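Local coordinates for protein soluble lytic transglycosylase B3 (Pseudomonas aeruginosa, PDB 5ANZ) that probably cleaves the glycan strands of peptidoglycan as a lytic transglycosylase of bacterial cell-wall turnover, and binds a calcium ion, at residues Q204-D218 / I227-Y241. Numbering follows the deposited sequence.
With CA (calcium ion), chain B.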
ATOM      1  N   GLN A 204       0.215   9.191  12.282  1.00 16.60           N
ATOM      2  CA  GLN A 204       1.227   9.524  11.292  1.00 16.94           C
ATOM      3  C   GLN A 204       1.620   8.308  10.490  1.00 19.35           C
ATOM      4  O   GLN A 204       2.012   8.433   9.326  1.00 20.11           O
ATOM      5  CB  GLN A 204       2.459  10.121  11.952  1.00 19.83           C
ATOM      6  CG  GLN A 204       2.127  11.350  12.789  1.00 20.15           C
ATOM      7  CD  GLN A 204       3.291  12.282  12.951  1.00 30.96           C
ATOM      8  OE1 GLN A 204       4.180  12.333  12.105  1.00 29.09           O
ATOM      9  NE2 GLN A 204       3.291  13.052  14.045  1.00 28.50           N
ATOM     10  N   THR A 205       1.507   7.137  11.110  1.00 17.56           N
ATOM     11  CA  THR A 205       1.906   5.897  10.450  1.00 19.60           C
ATOM     12  C   THR A 205       0.760   5.263   9.643  1.00 20.56           C
ATOM     13  O   THR A 205       0.986   4.369   8.824  1.00 19.67           O
ATOM     14  CB  THR A 205       2.391   4.874  11.486  1.00 21.17           C
ATOM     15  OG1 THR A 205       1.336   4.649  12.425  1.00 21.80           O
ATOM     16  CG2 THR A 205       3.612   5.407  12.230  1.00 25.67           C
ATOM     17  N   GLN A 206      -0.470   5.691   9.922  1.00 17.35           N
ATOM     18  CA  GLN A 206      -1.685   5.078   9.370  1.00 16.48           C
ATOM     19  C   GLN A 206      -1.755   3.582   9.656  1.00 19.58           C
ATOM     20  O   GLN A 206      -2.248   2.796   8.837  1.00 22.36           O
ATOM     21  CB  GLN A 206      -1.793   5.361   7.871  1.00 18.91           C
ATOM     22  CG  GLN A 206      -1.976   6.866   7.587  1.00 19.25           C
ATOM     23  CD  GLN A 206      -3.379   7.360   7.923  1.00 19.55           C
ATOM     24  OE1 GLN A 206      -4.354   7.029   7.228  1.00 23.62           O
ATOM     25  NE2 GLN A 206      -3.491   8.143   8.991  1.00 18.86           N
ATOM     26  N   PHE A 207      -1.292   3.203  10.850  1.00 16.90           N
ATOM     27  CA  PHE A 207      -1.517   1.850  11.373  1.00 18.86           C
ATOM     28  C   PHE A 207      -2.985   1.634  11.739  1.00 19.53           C
ATOM     29  O   PHE A 207      -3.555   2.482  12.425  1.00 21.16           O
ATOM     30  CB  PHE A 207      -0.723   1.618  12.654  1.00 17.98           C
ATOM     31  CG  PHE A 207       0.764   1.395  12.483  1.00 19.08           C
ATOM     32  CD1 PHE A 207       1.360   1.296  11.234  1.00 19.06           C
ATOM     33  CD2 PHE A 207       1.551   1.229  13.626  1.00 21.43           C
ATOM     34  CE1 PHE A 207       2.736   1.049  11.131  1.00 25.62           C
ATOM     35  CE2 PHE A 207       2.916   0.969  13.535  1.00 25.22           C
ATOM     36  CZ  PHE A 207       3.506   0.877  12.294  1.00 21.57           C
ATOM     37  N   ILE A 208      -3.582   0.498  11.378  1.00 20.14           N
ATOM     38  CA  ILE A 208      -4.857   0.121  11.998  1.00 20.35           C
ATOM     39  C   ILE A 208      -4.562  -0.333  13.434  1.00 18.34           C
ATOM     40  O   ILE A 208      -3.426  -0.668  13.760  1.00 20.78           O
ATOM     41  CB  ILE A 208      -5.589  -0.983  11.207  1.00 23.98           C
ATOM     42  CG1 ILE A 208      -4.734  -2.247  11.120  1.00 24.15           C
ATOM     43  CG2 ILE A 208      -5.954  -0.493   9.809  1.00 29.09           C
ATOM     44  CD1 ILE A 208      -5.424  -3.408  10.383  1.00 25.21           C
ATOM     45  N   PRO A 209      -5.580  -0.322  14.304  1.00 20.64           N
ATOM     46  CA  PRO A 209      -5.339  -0.616  15.720  1.00 21.81           C
ATOM     47  C   PRO A 209      -4.577  -1.924  15.995  1.00 21.40           C
ATOM     48  O   PRO A 209      -3.648  -1.906  16.813  1.00 21.92           O
ATOM     49  CB  PRO A 209      -6.757  -0.669  16.291  1.00 22.49           C
ATOM     50  CG  PRO A 209      -7.482   0.422  15.469  1.00 21.33           C
ATOM     51  CD  PRO A 209      -6.931   0.221  14.072  1.00 20.43           C
ATOM     52  N   THR A 210      -4.939  -3.029  15.347  1.00 24.39           N
ATOM     53  CA  THR A 210      -4.234  -4.275  15.651  1.00 24.48           C
ATOM     54  C   THR A 210      -2.754  -4.182  15.221  1.00 23.58           C
ATOM     55  O   THR A 210      -1.873  -4.745  15.881  1.00 25.69           O
ATOM     56  CB  THR A 210      -4.915  -5.507  14.995  1.00 27.82           C
ATOM     57  OG1 THR A 210      -4.983  -5.327  13.576  1.00 27.62           O
ATOM     58  CG2 THR A 210      -6.320  -5.718  15.568  1.00 30.16           C
ATOM     59  N   THR A 211      -2.461  -3.456  14.138  1.00 20.49           N
ATOM     60  CA  THR A 211      -1.071  -3.259  13.752  1.00 19.44           C
ATOM     61  C   THR A 211      -0.327  -2.383  14.760  1.00 24.47           C
ATOM     62  O   THR A 211       0.822  -2.649  15.119  1.00 22.68           O
ATOM     63  CB  THR A 211      -0.968  -2.625  12.337  1.00 21.11           C
ATOM     64  OG1 THR A 211      -1.547  -3.529  11.391  1.00 26.31           O
ATOM     65  CG2 THR A 211       0.480  -2.335  11.976  1.00 24.56           C
ATOM     66  N   HIS A 212      -0.988  -1.336  15.243  1.00 22.70           N
ATOM     67  CA  HIS A 212      -0.416  -0.541  16.313  1.00 20.40           C
ATOM     68  C   HIS A 212      -0.076  -1.425  17.518  1.00 20.89           C
ATOM     69  O   HIS A 212       1.030  -1.354  18.063  1.00 21.14           O
ATOM     70  CB  HIS A 212      -1.386   0.573  16.737  1.00 21.74           C
ATOM     71  CG  HIS A 212      -0.921   1.356  17.922  1.00 23.09           C
ATOM     72  ND1 HIS A 212      -0.259   2.558  17.806  1.00 23.50           N
ATOM     73  CD2 HIS A 212      -1.004   1.089  19.249  1.00 21.89           C
ATOM     74  CE1 HIS A 212       0.043   3.002  19.014  1.00 21.55           C
ATOM     75  NE2 HIS A 212      -0.401   2.146  19.900  1.00 24.66           N
ATOM     76  N   ASN A 213      -1.012  -2.275  17.917  0.54 21.57           N
ATOM     77  CA  ASN A 213      -0.814  -3.041  19.135  0.54 22.63           C
ATOM     78  C   ASN A 213       0.308  -4.077  19.026  0.54 24.74           C
ATOM     79  O   ASN A 213       0.881  -4.469  20.044  0.54 27.31           O
ATOM     80  CB  ASN A 213      -2.132  -3.706  19.553  0.54 22.20           C
ATOM     81  CG  ASN A 213      -3.092  -2.721  20.200  0.54 24.89           C
ATOM     82  OD1 ASN A 213      -2.701  -1.602  20.550  0.54 22.70           O
ATOM     83  ND2 ASN A 213      -4.341  -3.138  20.397  0.54 30.04           N
ATOM     84  N   GLN A 214       0.635  -4.496  17.803  1.00 21.79           N
ATOM     85  CA  GLN A 214       1.731  -5.439  17.620  0.52 25.62           C
ATOM     86  C   GLN A 214       3.044  -4.764  17.263  1.00 27.48           C
ATOM     87  O   GLN A 214       4.104  -5.245  17.646  1.00 26.98           O
ATOM     88  CB  GLN A 214       1.396  -6.478  16.548  0.52 29.68           C
ATOM     89  CG  GLN A 214       2.522  -7.486  16.353  0.52 36.66           C
ATOM     90  CD  GLN A 214       2.112  -8.701  15.543  0.52 44.05           C
ATOM     91  OE1 GLN A 214       0.949  -8.849  15.163  0.52 41.58           O
ATOM     92  NE2 GLN A 214       3.073  -9.582  15.278  0.52 42.77           N
ATOM     93  N   TYR A 215       2.993  -3.643  16.547  1.00 20.45           N
ATOM     94  CA  TYR A 215       4.247  -3.084  16.017  1.00 24.20           C
ATOM     95  C   TYR A 215       4.594  -1.657  16.424  1.00 26.46           C
ATOM     96  O   TYR A 215       5.713  -1.227  16.203  1.00 25.23           O
ATOM     97  CB  TYR A 215       4.245  -3.142  14.481  1.00 21.61           C
ATOM     98  CG  TYR A 215       4.152  -4.552  13.976  1.00 23.19           C
ATOM     99  CD1 TYR A 215       5.273  -5.364  13.955  1.00 23.38           C
ATOM    100  CD2 TYR A 215       2.940  -5.075  13.545  1.00 25.22           C
ATOM    101  CE1 TYR A 215       5.188  -6.687  13.502  1.00 23.90           C
ATOM    102  CE2 TYR A 215       2.845  -6.383  13.094  1.00 31.45           C
ATOM    103  CZ  TYR A 215       3.975  -7.176  13.067  1.00 29.07           C
ATOM    104  OH  TYR A 215       3.874  -8.476  12.626  1.00 29.84           O
ATOM    105  N   ALA A 216       3.665  -0.920  17.014  1.00 21.11           N
ATOM    106  CA  ALA A 216       4.035   0.409  17.475  1.00 20.48           C
ATOM    107  C   ALA A 216       5.097   0.340  18.578  1.00 23.75           C
ATOM    108  O   ALA A 216       5.176  -0.625  19.365  1.00 26.14           O
ATOM    109  CB  ALA A 216       2.811   1.183  17.961  1.00 18.37           C
ATOM    110  N   VAL A 217       5.916   1.379  18.605  1.00 22.39           N
ATOM    111  CA  VAL A 217       7.074   1.498  19.467  1.00 21.53           C
ATOM    112  C   VAL A 217       7.015   2.753  20.319  1.00 26.78           C
ATOM    113  O   VAL A 217       6.581   3.795  19.833  1.00 25.47           O
ATOM    114  CB  VAL A 217       8.365   1.548  18.611  1.00 28.88           C
ATOM    115  CG1 VAL A 217       9.565   1.905  19.462  1.00 38.04           C
ATOM    116  CG2 VAL A 217       8.562   0.220  17.879  1.00 33.50           C
ATOM    117  N   ASP A 218       7.462   2.664  21.572  1.00 25.09           N
ATOM    118  CA  ASP A 218       7.707   3.849  22.392  1.00 24.07           C
ATOM    119  C   ASP A 218       9.183   4.227  22.310  1.00 26.45           C
ATOM    120  O   ASP A 218      10.027   3.673  23.043  1.00 30.05           O
ATOM    121  CB  ASP A 218       7.297   3.589  23.851  1.00 26.02           C
ATOM    122  CG  ASP A 218       7.622   4.753  24.766  1.00 30.22           C
ATOM    123  OD1 ASP A 218       7.845   5.875  24.256  1.00 28.22           O
ATOM    124  OD2 ASP A 218       7.648   4.548  26.002  1.00 30.90           O
ATOM    125  N   ILE A 227       1.785   7.509  18.085  1.00 18.48           N
ATOM    126  CA  ILE A 227       2.023   7.651  16.653  1.00 17.19           C
ATOM    127  C   ILE A 227       1.244   8.836  16.095  1.00 17.52           C
ATOM    128  O   ILE A 227       1.236   9.044  14.890  1.00 20.11           O
ATOM    129  CB  ILE A 227       1.627   6.383  15.868  1.00 18.78           C
ATOM    130  CG1 ILE A 227       0.149   6.067  16.088  1.00 17.97           C
ATOM    131  CG2 ILE A 227       2.494   5.183  16.304  1.00 21.69           C
ATOM    132  CD1 ILE A 227      -0.378   4.929  15.183  1.00 22.75           C
ATOM    133  N   TRP A 228       0.600   9.602  16.975  1.00 19.00           N
ATOM    134  CA  TRP A 228      -0.105  10.822  16.579  1.00 21.40           C
ATOM    135  C   TRP A 228       0.760  12.071  16.733  1.00 20.65           C
ATOM    136  O   TRP A 228       0.849  12.896  15.808  1.00 21.67           O
ATOM    137  CB  TRP A 228      -1.398  10.970  17.411  1.00 18.68           C
ATOM    138  CG  TRP A 228      -2.363   9.858  17.133  1.00 17.51           C
ATOM    139  CD1 TRP A 228      -3.384   9.869  16.225  1.00 17.16           C
ATOM    140  CD2 TRP A 228      -2.400   8.560  17.755  1.00 17.77           C
ATOM    141  NE1 TRP A 228      -4.037   8.672  16.231  1.00 19.29           N
ATOM    142  CE2 TRP A 228      -3.457   7.846  17.161  1.00 18.16           C
ATOM    143  CE3 TRP A 228      -1.632   7.937  18.745  1.00 17.90           C
ATOM    144  CZ2 TRP A 228      -3.774   6.535  17.520  1.00 18.33           C
ATOM    145  CZ3 TRP A 228      -1.942   6.618  19.101  1.00 18.55           C
ATOM    146  CH2 TRP A 228      -2.999   5.936  18.486  1.00 19.36           C
ATOM    147  N   GLY A 229       1.379  12.222  17.896  1.00 20.52           N
ATOM    148  CA  GLY A 229       2.063  13.461  18.221  1.00 23.14           C
ATOM    149  C   GLY A 229       3.565  13.373  18.388  1.00 30.15           C
ATOM    150  O   GLY A 229       4.231  14.392  18.598  1.00 32.77           O
ATOM    151  N   SER A 230       4.117  12.166  18.308  1.00 23.33           N
ATOM    152  CA  SER A 230       5.551  11.998  18.517  1.00 25.15           C
ATOM    153  C   SER A 230       6.272  11.512  17.271  1.00 28.46           C
ATOM    154  O   SER A 230       6.113  10.355  16.899  1.00 23.60           O
ATOM    155  CB  SER A 230       5.813  10.991  19.634  1.00 27.10           C
ATOM    156  OG  SER A 230       7.181  10.619  19.636  1.00 31.59           O
ATOM    157  N   PRO A 231       7.081  12.370  16.637  1.00 25.28           N
ATOM    158  CA  PRO A 231       7.782  11.876  15.445  1.00 22.06           C
ATOM    159  C   PRO A 231       8.673  10.660  15.779  1.00 22.31           C
ATOM    160  O   PRO A 231       8.745   9.711  14.989  1.00 23.79           O
ATOM    161  CB  PRO A 231       8.626  13.078  15.007  1.00 30.65           C
ATOM    162  CG  PRO A 231       7.905  14.278  15.593  1.00 33.54           C
ATOM    163  CD  PRO A 231       7.334  13.803  16.894  1.00 27.82           C
ATOM    164  N   GLY A 232       9.321  10.683  16.939  1.00 23.71           N
ATOM    165  CA  GLY A 232      10.183   9.581  17.347  1.00 27.49           C
ATOM    166  C   GLY A 232       9.421   8.265  17.380  1.00 25.07           C
ATOM    167  O   GLY A 232       9.836   7.277  16.759  1.00 21.67           O
ATOM    168  N   ASP A 233       8.308   8.242  18.104  1.00 20.73           N
ATOM    169  CA  ASP A 233       7.484   7.024  18.163  1.00 18.72           C
ATOM    170  C   ASP A 233       7.008   6.620  16.776  1.00 22.00           C
ATOM    171  O   ASP A 233       7.006   5.447  16.415  1.00 21.16           O
ATOM    172  CB  ASP A 233       6.256   7.207  19.063  1.00 20.49           C
ATOM    173  CG  ASP A 233       6.600   7.403  20.548  1.00 24.98           C
ATOM    174  OD1 ASP A 233       7.773   7.254  20.990  1.00 25.36           O
ATOM    175  OD2 ASP A 233       5.629   7.690  21.287  1.00 21.90           O
ATOM    176  N   ALA A 234       6.581   7.596  15.987  1.00 18.61           N
ATOM    177  CA  ALA A 234       6.082   7.294  14.646  1.00 17.85           C
ATOM    178  C   ALA A 234       7.159   6.684  13.759  1.00 16.62           C
ATOM    179  O   ALA A 234       6.917   5.688  13.090  1.00 19.59           O
ATOM    180  CB  ALA A 234       5.534   8.571  13.976  1.00 19.07           C
ATOM    181  N   LEU A 235       8.330   7.310  13.742  1.00 17.17           N
ATOM    182  CA  LEU A 235       9.418   6.845  12.886  1.00 18.62           C
ATOM    183  C   LEU A 235       9.916   5.467  13.346  1.00 17.00           C
ATOM    184  O   LEU A 235      10.154   4.587  12.522  1.00 18.89           O
ATOM    185  CB  LEU A 235      10.559   7.874  12.864  1.00 18.89           C
ATOM    186  CG  LEU A 235      10.177   9.226  12.225  1.00 20.67           C
ATOM    187  CD1 LEU A 235      11.276  10.297  12.456  1.00 20.44           C
ATOM    188  CD2 LEU A 235       9.873   9.042  10.736  1.00 23.14           C
ATOM    189  N   ALA A 236      10.051   5.282  14.650  1.00 19.71           N
ATOM    190  CA  ALA A 236      10.510   3.987  15.146  1.00 17.78           C
ATOM    191  C   ALA A 236       9.475   2.910  14.858  1.00 21.19           C
ATOM    192  O   ALA A 236       9.842   1.762  14.552  1.00 19.48           O
ATOM    193  CB  ALA A 236      10.800   4.062  16.627  1.00 19.01           C
ATOM    194  N   SER A 237       8.191   3.266  14.968  1.00 17.63           N
ATOM    195  CA  SER A 237       7.122   2.319  14.691  1.00 17.09           C
ATOM    196  C   SER A 237       7.149   1.887  13.233  1.00 17.55           C
ATOM    197  O   SER A 237       7.006   0.704  12.921  1.00 18.38           O
ATOM    198  CB  SER A 237       5.747   2.916  15.040  1.00 18.80           C
ATOM    199  OG  SER A 237       5.664   3.212  16.422  1.00 20.26           O
ATOM    200  N   THR A 238       7.341   2.848  12.337  1.00 17.71           N
ATOM    201  CA  THR A 238       7.406   2.553  10.914  1.00 17.92           C
ATOM    202  C   THR A 238       8.552   1.599  10.628  1.00 17.81           C
ATOM    203  O   THR A 238       8.395   0.629   9.880  1.00 17.38           O
ATOM    204  CB  THR A 238       7.580   3.837  10.111  1.00 17.83           C
ATOM    205  OG1 THR A 238       6.466   4.699  10.377  1.00 22.69           O
ATOM    206  CG2 THR A 238       7.659   3.539   8.595  1.00 19.30           C
ATOM    207  N   ALA A 239       9.705   1.880  11.228  1.00 18.74           N
ATOM    208  CA  ALA A 239      10.894   1.062  11.011  1.00 18.00           C
ATOM    209  C   ALA A 239      10.692  -0.343  11.558  1.00 17.98           C
ATOM    210  O   ALA A 239      11.082  -1.326  10.941  1.00 19.83           O
ATOM    211  CB  ALA A 239      12.116   1.714  11.669  1.00 22.15           C
ATOM    212  N   ASN A 240      10.095  -0.427  12.740  1.00 17.34           N
ATOM    213  CA  ASN A 240       9.830  -1.724  13.354  1.00 18.50           C
ATOM    214  C   ASN A 240       8.944  -2.601  12.445  1.00 19.08           C
ATOM    215  O   ASN A 240       9.170  -3.811  12.287  1.00 20.76           O
ATOM    216  CB  ASN A 240       9.167  -1.509  14.720  1.00 18.28           C
ATOM    217  CG  ASN A 240       9.067  -2.778  15.512  1.00 21.88           C
ATOM    218  OD1 ASN A 240      10.034  -3.513  15.630  1.00 22.90           O
ATOM    219  ND2 ASN A 240       7.894  -3.049  16.058  1.00 27.70           N
ATOM    220  N   TYR A 241       7.937  -1.990  11.839  1.00 18.07           N
ATOM    221  CA  TYR A 241       7.021  -2.706  10.950  1.00 16.78           C
ATOM    222  C   TYR A 241       7.744  -3.118   9.655  1.00 21.25           C
ATOM    223  O   TYR A 241       7.593  -4.252   9.182  1.00 20.90           O
ATOM    224  CB  TYR A 241       5.783  -1.843  10.646  1.00 20.19           C
ATOM    225  CG  TYR A 241       4.688  -2.550   9.859  1.00 22.22           C
ATOM    226  CD1 TYR A 241       4.729  -2.621   8.475  1.00 30.75           C
ATOM    227  CD2 TYR A 241       3.612  -3.135  10.509  1.00 34.08           C
ATOM    228  CE1 TYR A 241       3.727  -3.260   7.763  1.00 34.20           C
ATOM    229  CE2 TYR A 241       2.613  -3.778   9.805  1.00 35.35           C
ATOM    230  CZ  TYR A 241       2.671  -3.833   8.436  1.00 33.31           C
ATOM    231  OH  TYR A 241       1.666  -4.466   7.739  1.00 33.16           O
TER
HETATM  232 CA    CA B 501       6.567   7.692  23.486  1.00 24.74          CA
HETATM  233  O   HOH W   1      -1.339  -3.553   8.891  1.00 37.97           O
HETATM  234  O   HOH W   2       6.502  -5.599  16.982  1.00 39.19           O
HETATM  235  O   HOH W   3       5.399   9.747  23.493  1.00 26.80           O
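Q204 grips the loop ahead of helix 231-241 through two nearly straight hydrogen bonds: its backbone N donates to I227 O (2.8 Å), and its extended side chain, which also pairs with W141, carries NE2 to W228 O (3.0 Å), coming from above that carbonyl plane. At the other end the amide of N240, swung out with CG anti to the backbone N (chi1 -171°), donates through ND2 to Y215 O (2.8 Å), in the last residue of helix 209-215. Between them S237 OG relays, accepting from V217 N (2.9 Å) and donating to D233 O.

Aromatic contacts fill the side near Y241. Its ring points an edge at the face of Y215, planes 77° apart, while T211 CG2 crosses it, 3.4 Å from Y241 CE2. F207 lies oblique to Y241, meets S237 O at its edge, and has T211 CG2 and T205 OG1 toward the rims of its opposite faces.

Van der Waals contacts complete the interface. I227 drives CD1 against T205 OG1 and the edge of H212, whose NE2 bonds to D188 while ND1 is buried without a polar partner. T205 CG2 meets A234 O, and the two branches of V217 divide between A236 CB and N240 CB.

Calcium ties the end of 204-218 to the first turn of helix 231-241: D218 binds through OD1 (2.4 Å), and D233 through OD2 (2.4 Å) with OD1 longer (2.8 Å). D218 OD2 also accepts from G223 N, and the D233 carboxylate pairs with F219. D220, D222, K224 O and a water complete the shell. The loop, closed by bidentate D233, is an EF-hand-like calcium site; the contact's other end carries I208 and T211, which bind N-acetylglucosamine in another structure of this lysozyme-like transglycosylase domain.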